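PDB 2FYI: HTH-type transcriptional regulator cbl from Escherichia coli K12, which probably serves as an accessory LysR-family transcriptional regulator of the cys regulon, represented here by its cofactor-binding domain. Local coordinates for residues I66-E71 and V191-K196; T17-H22 and Q53-L58. All coordinates share one frame; numbering follows the deposited sequence.

Contact 1. Residues I66-E71 and V191-K196; sequences IGIASE and VWLGLK
The indole of Trp192 meets the end of strand 66-69 with its edge: the carbonyl oxygen of Ser70 lies in the ring plane, 3.9 Å from CD1, a contact and not a hydrogen bond. CG of Trp192 is anti to its own carbonyl carbon (chi1 -57°), which brings the pyrrole edge back alongside residues 69-70; Ala81 and Ser74 also touch this side chain. Two hydrogen-bonded pairs tie the backbones together. In one, Gly67 N reaches Gly194 O at 3.1 Å and Gly194 N returns to Gly67 O at 2.8 Å. In the other, Trp192 N donates to Ala69 O at 2.8 Å and Ala69 N to Trp192 O over a longer path. Between them sits the non-hydrogen-bonded pair of Ile68 and Leu193, whose side chains run side by side, CG1 against CD2 at 3.8 Å. Ile68 CG2 meets Val191 CG1 on the same face, while Ile66 and Leu195 extend the apolar row toward helix 203-212. Ser70 OG is turned to Trp87 NE1, its hydrogen-bond partner. An antiparallel strand entering an otherwise parallel sheet beside 66-69 is the hallmark of the type 2 periplasmic-binding-protein fold of LysR effector domains.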
loop_
_atom_site.group_PDB
_atom_site.type_symbol
_atom_site.label_atom_id
_atom_site.label_comp_id
_atom_site.label_asym_id
_atom_site.label_seq_id
_atom_site.Cartn_x
_atom_site.Cartn_y
_atom_site.Cartn_z
ATOM N N ILE A 66 13.279 -1.051 15.255
ATOM C CA ILE A 66 11.937 -1.258 15.818
ATOM C C ILE A 66 10.955 -1.727 14.745
ATOM O O ILE A 66 10.963 -1.196 13.634
ATOM C CB ILE A 66 11.379 0.057 16.392
ATOM C CG1 ILE A 66 12.365 0.648 17.379
ATOM C CG2 ILE A 66 10.081 -0.163 17.099
ATOM C CD1 ILE A 66 12.107 2.064 17.658
ATOM N N GLY A 67 10.115 -2.712 15.072
ATOM C CA GLY A 67 9.096 -3.178 14.147
ATOM C C GLY A 67 7.734 -2.794 14.685
ATOM O O GLY A 67 7.481 -2.920 15.888
ATOM N N ILE A 68 6.850 -2.314 13.809
ATOM C CA ILE A 68 5.505 -1.924 14.250
ATOM C C ILE A 68 4.440 -2.477 13.332
ATOM O O ILE A 68 4.386 -2.136 12.135
ATOM C CB ILE A 68 5.346 -0.403 14.309
ATOM C CG1 ILE A 68 6.315 0.188 15.342
ATOM C CG2 ILE A 68 3.924 -0.044 14.640
ATOM C CD1 ILE A 68 6.865 1.565 14.969
ATOM N N ALA A 69 3.593 -3.338 13.893
ATOM C CA ALA A 69 2.536 -3.997 13.120
ATOM C C ALA A 69 1.475 -4.560 14.050
ATOM O O ALA A 69 1.669 -4.614 15.274
ATOM C CB ALA A 69 3.114 -5.088 12.273
ATOM N N SER A 70 0.342 -4.969 13.478
ATOM C CA SER A 70 -0.721 -5.590 14.291
ATOM C C SER A 70 -0.601 -7.106 14.327
ATOM O O SER A 70 -1.218 -7.743 15.146
ATOM C CB SER A 70 -2.119 -5.217 13.779
ATOM O OG SER A 70 -2.448 -3.856 13.987
ATOM N N GLU A 71 0.182 -7.684 13.428
ATOM C CA GLU A 71 0.238 -9.128 13.315
ATOM C C GLU A 71 1.650 -9.653 13.545
ATOM O O GLU A 71 2.636 -8.931 13.398
ATOM C CB GLU A 71 -0.268 -9.572 11.941
ATOM C CG GLU A 71 -1.657 -9.027 11.571
ATOM C CD GLU A 71 -2.820 -9.718 12.342
ATOM O OE1 GLU A 71 -2.628 -10.850 12.879
ATOM O OE2 GLU A 71 -3.935 -9.130 12.391
ATOM N N VAL A 191 -1.769 -3.016 18.265
ATOM C CA VAL A 191 -0.599 -2.688 17.480
ATOM C C VAL A 191 0.591 -2.872 18.381
ATOM O O VAL A 191 0.621 -2.312 19.468
ATOM C CB VAL A 191 -0.594 -1.259 17.009
ATOM C CG1 VAL A 191 0.644 -1.051 16.211
ATOM C CG2 VAL A 191 -1.784 -1.002 16.178
ATOM N N TRP A 192 1.566 -3.652 17.914
ATOM C CA TRP A 192 2.738 -3.982 18.696
ATOM C C TRP A 192 3.958 -3.224 18.266
ATOM O O TRP A 192 4.151 -2.895 17.075
ATOM C CB TRP A 192 3.041 -5.460 18.591
ATOM C CG TRP A 192 1.901 -6.309 19.015
ATOM C CD1 TRP A 192 0.911 -6.804 18.221
ATOM C CD2 TRP A 192 1.628 -6.776 20.340
ATOM N NE1 TRP A 192 0.026 -7.543 18.977
ATOM C CE2 TRP A 192 0.443 -7.548 20.275
ATOM C CE3 TRP A 192 2.269 -6.618 21.568
ATOM C CZ2 TRP A 192 -0.111 -8.158 21.370
ATOM C CZ3 TRP A 192 1.708 -7.239 22.683
ATOM C CH2 TRP A 192 0.522 -7.997 22.568
ATOM N N LEU A 193 4.792 -2.961 19.259
ATOM C CA LEU A 193 6.097 -2.428 19.065
ATOM C C LEU A 193 7.016 -3.587 19.415
ATOM O O LEU A 193 6.957 -4.106 20.540
ATOM C CB LEU A 193 6.294 -1.333 20.070
ATOM C CG LEU A 193 5.311 -0.182 19.938
ATOM C CD1 LEU A 193 4.968 0.362 21.314
ATOM C CD2 LEU A 193 5.900 0.898 19.014
ATOM N N GLY A 194 7.838 -4.011 18.454
ATOM C CA GLY A 194 8.748 -5.124 18.679
ATOM C C GLY A 194 10.221 -4.755 18.593
ATOM O O GLY A 194 10.605 -3.838 17.868
ATOM N N LEU A 195 11.053 -5.465 19.347
ATOM C CA LEU A 195 12.508 -5.342 19.233
ATOM C C LEU A 195 13.060 -6.746 19.171
ATOM O O LEU A 195 12.399 -7.703 19.639
ATOM C CB LEU A 195 13.102 -4.663 20.474
ATOM C CG LEU A 195 12.548 -3.291 20.805
ATOM C CD1 LEU A 195 12.864 -2.872 22.211
ATOM C CD2 LEU A 195 13.144 -2.346 19.804
ATOM N N LYS A 196 14.271 -6.877 18.633
ATOM C CA LYS A 196 14.971 -8.156 18.687
ATOM C C LYS A 196 15.321 -8.525 20.126
ATOM O O LYS A 196 15.853 -7.705 20.887
ATOM C CB LYS A 196 16.226 -8.087 17.845
ATOM C CG LYS A 196 17.022 -9.360 17.748
ATOM C CD LYS A 196 18.166 -9.047 16.803
ATOM C CE LYS A 196 19.348 -9.958 16.996
ATOM N NZ LYS A 196 19.088 -11.207 16.276
#

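Contact 2. Residues T17-H22 and Q53-L58; sequences TIATTH and QEIATL
Ile55 packs down onto Ala19 and Thr20 where helix 52-61 lies over strand 14-20, the helix being the connection of a beta-alpha-beta crossover from strand 43-49 to strand 66-69. Its two branches divide the work. CG2 sits against Ala19, 3.9 Å from CB and close to the carbonyl oxygen, while CD1 reaches the backbone of Thr20, 3.6 Å from C. That reach follows from CG1 standing anti to the carbonyl carbon (chi1 -53°), with CD1 extended beyond it. The Thr21 side chain crosses that of Ile55 at about a right angle, its CG2 against CD1. With an alanine here in place of Ile55, Ala19 would probably lose the CG2 contact, and Thr20 and Thr21 the CD1 contact, opening a gap between helix and sheet. Farther out, Ala69 of strand 66-69 also touches Ile55, and Ala64 backs both Leu58 and Ala19. Thr20 points away from the helix, its OG1 hydrogen-bonded to Ile68 O, and Thr21 occupies the N-cap position of helix 22-27. On the helix, Glu54 forms a salt bridge with Arg119 of the second subunit. One helical turn on from Ile55, Leu58 shares the same alanine, its CD1 coming to 3.9 Å from Ala19 CB.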
loop_
_atom_site.group_PDB
_atom_site.type_symbol
_atom_site.label_atom_id
_atom_site.label_comp_id
_atom_site.label_asym_id
_atom_site.label_seq_id
_atom_site.Cartn_x
_atom_site.Cartn_y
_atom_site.Cartn_z
ATOM N N THR A 17 16.235 3.060 12.391
ATOM C CA THR A 17 15.450 2.462 11.335
ATOM C C THR A 17 14.179 1.803 11.898
ATOM O O THR A 17 14.254 0.911 12.737
ATOM C CB THR A 17 16.277 1.456 10.506
ATOM O OG1 THR A 17 17.338 2.144 9.848
ATOM C CG2 THR A 17 15.412 0.811 9.439
ATOM N N ILE A 18 13.015 2.246 11.426
ATOM C CA ILE A 18 11.741 1.678 11.838
ATOM C C ILE A 18 11.099 0.971 10.669
ATOM O O ILE A 18 11.038 1.521 9.577
ATOM C CB ILE A 18 10.796 2.763 12.298
ATOM C CG1 ILE A 18 11.278 3.286 13.650
ATOM C CG2 ILE A 18 9.337 2.252 12.321
ATOM C CD1 ILE A 18 10.777 4.678 13.968
ATOM N N ALA A 19 10.635 -0.253 10.897
ATOM C CA ALA A 19 9.951 -1.000 9.871
ATOM C C ALA A 19 8.486 -1.089 10.267
ATOM O O ALA A 19 8.150 -1.374 11.430
ATOM C CB ALA A 19 10.560 -2.363 9.709
ATOM N N THR A 20 7.615 -0.822 9.311
ATOM C CA THR A 20 6.218 -0.757 9.632
ATOM C C THR A 20 5.267 -1.019 8.456
ATOM O O THR A 20 5.685 -1.163 7.313
ATOM C CB THR A 20 5.914 0.584 10.252
ATOM O OG1 THR A 20 4.660 0.495 10.910
ATOM C CG2 THR A 20 5.881 1.685 9.211
ATOM N N THR A 21 3.979 -1.074 8.753
ATOM C CA THR A 21 2.921 -1.274 7.749
ATOM C C THR A 21 2.300 0.029 7.282
ATOM O O THR A 21 2.472 1.067 7.923
ATOM C CB THR A 21 1.766 -2.104 8.347
ATOM O OG1 THR A 21 1.264 -1.461 9.543
ATOM C CG2 THR A 21 2.264 -3.477 8.699
ATOM N N HIS A 22 1.548 -0.047 6.191
ATOM C CA HIS A 22 0.857 1.095 5.629
ATOM C C HIS A 22 0.006 1.762 6.683
ATOM O O HIS A 22 -0.009 2.999 6.824
ATOM C CB HIS A 22 -0.041 0.620 4.490
ATOM C CG HIS A 22 -0.888 1.707 3.901
ATOM N ND1 HIS A 22 -2.089 2.106 4.463
ATOM C CD2 HIS A 22 -0.702 2.485 2.809
ATOM C CE1 HIS A 22 -2.599 3.085 3.741
ATOM N NE2 HIS A 22 -1.775 3.336 2.736
ATOM N N GLN A 53 5.345 -10.020 8.077
ATOM C CA GLN A 53 6.356 -11.061 8.039
ATOM C C GLN A 53 7.748 -10.533 7.634
ATOM O O GLN A 53 8.774 -10.977 8.172
ATOM C CB GLN A 53 5.878 -12.200 7.150
ATOM C CG GLN A 53 6.991 -12.991 6.492
ATOM C CD GLN A 53 6.507 -14.352 5.949
ATOM O OE1 GLN A 53 5.301 -14.535 5.608
ATOM N NE2 GLN A 53 7.443 -15.324 5.882
ATOM N N GLU A 54 7.771 -9.581 6.700
ATOM C CA GLU A 54 8.987 -8.842 6.374
ATOM C C GLU A 54 9.536 -8.107 7.577
ATOM O O GLU A 54 10.745 -8.064 7.813
ATOM C CB GLU A 54 8.676 -7.779 5.342
ATOM C CG GLU A 54 9.130 -8.118 3.956
ATOM C CD GLU A 54 8.196 -7.588 2.884
ATOM O OE1 GLU A 54 7.478 -6.562 3.089
ATOM O OE2 GLU A 54 8.188 -8.236 1.825
ATOM N N ILE A 55 8.627 -7.484 8.307
ATOM C CA ILE A 55 8.985 -6.700 9.439
ATOM C C ILE A 55 9.665 -7.573 10.463
ATOM O O ILE A 55 10.700 -7.199 11.028
ATOM C CB ILE A 55 7.769 -6.066 10.041
ATOM C CG1 ILE A 55 6.996 -5.319 8.957
ATOM C CG2 ILE A 55 8.182 -5.120 11.144
ATOM C CD1 ILE A 55 5.927 -4.386 9.486
ATOM N N ALA A 56 9.109 -8.753 10.694
ATOM C CA ALA A 56 9.725 -9.686 11.631
ATOM C C ALA A 56 11.117 -10.092 11.152
ATOM O O ALA A 56 12.053 -10.145 11.932
ATOM C CB ALA A 56 8.849 -10.905 11.829
ATOM N N THR A 57 11.265 -10.373 9.866
ATOM C CA THR A 57 12.558 -10.753 9.346
ATOM C C THR A 57 13.563 -9.630 9.517
ATOM O O THR A 57 14.685 -9.874 9.936
ATOM C CB THR A 57 12.436 -11.097 7.894
ATOM O OG1 THR A 57 11.643 -12.274 7.800
ATOM C CG2 THR A 57 13.780 -11.368 7.292
ATOM N N LEU A 58 13.170 -8.396 9.207
ATOM C CA LEU A 58 14.112 -7.285 9.310
ATOM C C LEU A 58 14.580 -7.140 10.740
ATOM O O LEU A 58 15.732 -6.831 10.988
ATOM C CB LEU A 58 13.499 -5.979 8.812
ATOM C CG LEU A 58 13.141 -5.913 7.320
ATOM C CD1 LEU A 58 12.238 -4.738 7.133
ATOM C CD2 LEU A 58 14.350 -5.796 6.424
#

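Overall arrangement
Contacts 1 and 2 lie in the same lobe, their centres about 8 Å apart, and are in series along the chain: 17-22 and 53-58 pair first, then 66-71 is joined by 191-196 after a long excursion. They meet through strand 66-69, which runs parallel to strand 14-20 and antiparallel to strand 189-196. Ile68 N and Ala19 O, 2.9 Å apart, probably form one of the hydrogen bonds between the neighbouring strands, and Gly67 CA packs against Ile55 CG2. Contact 1 is a strand pairing inside the sheet, whereas contact 2 lays a helix over it. Because strand 189-196 comes late in the sequence, contact 1 brings the late part of the chain back to the lobe in which it began.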